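Local atomic coordinates of Hen1 (Anabaena variabilis, PDB entry 3JWH), a protein that methylates the 2'-hydroxyl of the 3'-terminal nucleotide of RNA, probably with S-adenosyl-L-methionine as methyl donor. Residues N14-N19 against Q189-A194. Residues are numbered along the deposited sequence; the frame is centred on the assembly and turned at random.
Sequences NQQRMN and QPIGEA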
loop_
_atom_site.group_PDB
_atom_site.type_symbol
_atom_site.label_atom_id
_atom_site.label_comp_id
_atom_site.label_asym_id
_atom_site.label_seq_id
_atom_site.Cartn_x
_atom_site.Cartn_y
_atom_site.Cartn_z
ATOM N N ASN A 14 -2.275 11.880 7.142
ATOM C CA ASN A 14 -2.086 11.330 5.803
ATOM C C ASN A 14 -0.666 11.547 5.330
ATOM O O ASN A 14 -0.051 10.658 4.739
ATOM C CB ASN A 14 -3.039 11.985 4.811
ATOM C CG ASN A 14 -4.479 11.796 5.189
ATOM O OD1 ASN A 14 -4.896 10.691 5.536
ATOM N ND2 ASN A 14 -5.259 12.872 5.120
ATOM N N GLN A 15 -0.152 12.746 5.580
ATOM C CA GLN A 15 1.205 13.068 5.182
ATOM C C GLN A 15 2.161 12.195 5.977
ATOM O O GLN A 15 3.251 11.872 5.515
ATOM C CB GLN A 15 1.507 14.545 5.439
ATOM C CG GLN A 15 2.918 14.962 5.045
ATOM C CD GLN A 15 3.203 14.735 3.570
ATOM O OE1 GLN A 15 2.470 15.213 2.703
ATOM N NE2 GLN A 15 4.272 14.007 3.278
ATOM N N GLN A 16 1.754 11.811 7.178
ATOM C CA GLN A 16 2.605 10.955 7.987
ATOM C C GLN A 16 2.636 9.567 7.386
ATOM O O GLN A 16 3.670 8.904 7.380
ATOM C CB GLN A 16 2.092 10.869 9.417
ATOM C CG GLN A 16 2.645 11.937 10.321
ATOM C CD GLN A 16 2.350 11.655 11.776
ATOM O OE1 GLN A 16 2.795 12.382 12.659
ATOM N NE2 GLN A 16 1.593 10.590 12.034
ATOM N N ARG A 17 1.487 9.129 6.889
ATOM C CA ARG A 17 1.392 7.814 6.286
ATOM C C ARG A 17 2.251 7.770 5.032
ATOM O O ARG A 17 3.097 6.892 4.883
ATOM C CB ARG A 17 -0.062 7.480 5.945
ATOM C CG ARG A 17 -0.281 5.991 5.713
ATOM C CD ARG A 17 -1.735 5.647 5.454
ATOM N NE ARG A 17 -2.612 6.073 6.536
ATOM C CZ ARG A 17 -3.303 7.209 6.535
ATOM N NH1 ARG A 17 -3.224 8.035 5.502
ATOM N NH2 ARG A 17 -4.065 7.523 7.574
ATOM N N MET A 18 2.049 8.734 4.140
ATOM C CA MET A 18 2.825 8.770 2.916
ATOM C C MET A 18 4.329 8.780 3.168
ATOM O O MET A 18 5.072 8.029 2.529
ATOM C CB MET A 18 2.428 9.970 2.064
ATOM C CG MET A 18 1.923 9.569 0.683
ATOM S SD MET A 18 0.352 8.699 0.738
ATOM C CE MET A 18 -0.758 10.089 0.668
ATOM N N ASN A 19 4.783 9.620 4.094
ATOM C CA ASN A 19 6.212 9.684 4.415
ATOM C C ASN A 19 6.684 8.325 4.912
ATOM O O ASN A 19 7.782 7.871 4.592
ATOM C CB ASN A 19 6.471 10.725 5.511
ATOM C CG ASN A 19 6.456 12.150 4.984
ATOM O OD1 ASN A 19 7.347 12.557 4.234
ATOM N ND2 ASN A 19 5.442 12.916 5.376
ATOM N N GLN A 189 5.735 -1.414 11.987
ATOM C CA GLN A 189 6.274 -0.076 12.182
ATOM C C GLN A 189 5.145 0.943 12.207
ATOM O O GLN A 189 4.778 1.486 11.167
ATOM C CB GLN A 189 7.226 0.269 11.034
ATOM C CG GLN A 189 8.475 -0.602 10.951
ATOM C CD GLN A 189 9.090 -0.628 9.555
ATOM O OE1 GLN A 189 9.211 0.407 8.890
ATOM N NE2 GLN A 189 9.489 -1.819 9.107
ATOM N N PRO A 190 4.574 1.218 13.389
ATOM C CA PRO A 190 3.485 2.201 13.445
ATOM C C PRO A 190 3.983 3.546 12.920
ATOM O O PRO A 190 5.157 3.878 13.076
ATOM C CB PRO A 190 3.132 2.238 14.933
ATOM C CG PRO A 190 4.440 1.945 15.592
ATOM C CD PRO A 190 4.969 0.801 14.746
ATOM N N ILE A 191 3.105 4.313 12.286
ATOM C CA ILE A 191 3.526 5.596 11.747
ATOM C C ILE A 191 3.008 6.790 12.544
ATOM O O ILE A 191 3.619 7.859 12.532
ATOM C CB ILE A 191 3.123 5.732 10.253
ATOM C CG1 ILE A 191 1.607 5.835 10.102
ATOM C CG2 ILE A 191 3.639 4.530 9.473
ATOM C CD1 ILE A 191 1.051 7.235 10.329
ATOM N N GLY A 192 1.891 6.609 13.243
ATOM C CA GLY A 192 1.338 7.695 14.035
ATOM C C GLY A 192 2.173 8.073 15.254
ATOM O O GLY A 192 3.377 8.324 15.149
ATOM N N GLU A 193 1.535 8.122 16.419
ATOM C CA GLU A 193 2.226 8.472 17.658
ATOM C C GLU A 193 1.739 7.639 18.834
ATOM O O GLU A 193 0.551 7.644 19.159
ATOM C CB GLU A 193 2.035 9.958 17.957
ATOM C CG GLU A 193 2.803 10.861 17.012
ATOM C CD GLU A 193 2.390 12.313 17.124
ATOM O OE1 GLU A 193 2.449 12.872 18.243
ATOM O OE2 GLU A 193 2.004 12.895 16.086
ATOM N N ALA A 194 2.668 6.926 19.465
ATOM C CA ALA A 194 2.357 6.069 20.605
ATOM C C ALA A 194 1.409 6.753 21.582
ATOM O O ALA A 194 1.563 7.938 21.884
ATOM C CB ALA A 194 3.642 5.665 21.319
#
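I191 meets Q16 by holding CG1 between its own backbone N and carbonyl carbon (chi1 68°), from where chi2 of 82° swings CD1 to the helix, while Q16 sets CG beside its backbone N and runs extended beyond it toward the loop. The ethyl end of I191 thus faces both Q16 CB, 3.9 Å from CD1, and the amide NE2, 3.8 Å from it, and CD1 also reaches the helix backbone, 4.0 Å from R17 N. A branched aliphatic residue suits this place, its methyl filling the angle between glutamine and helix. Farther out, the Q16 amide passes alongside the loop backbone: NE2 comes within 3.5 Å of G192 CA, and though it is 3.4 Å from I191 O, the angle is too poor for a hydrogen bond. G192 suits the turn because its backbone (psi -128°) takes a shape that a residue with a CB would adopt only with strain. Q16 and E193 cross at about a right angle, OE1 to OE2 3.6 Å, without a bond. Shortening Q16 to an alanine would keep CB against I191 but would probably open a gap over G192 CA. Next along helix 13-27, R17 forms a salt bridge with E110 of the S-adenosyl-L-homocysteine pocket. The contact joins this helix to the loop linking strands 184-188 and 202-209, and R17 and I191 both touch T202 of the latter strand.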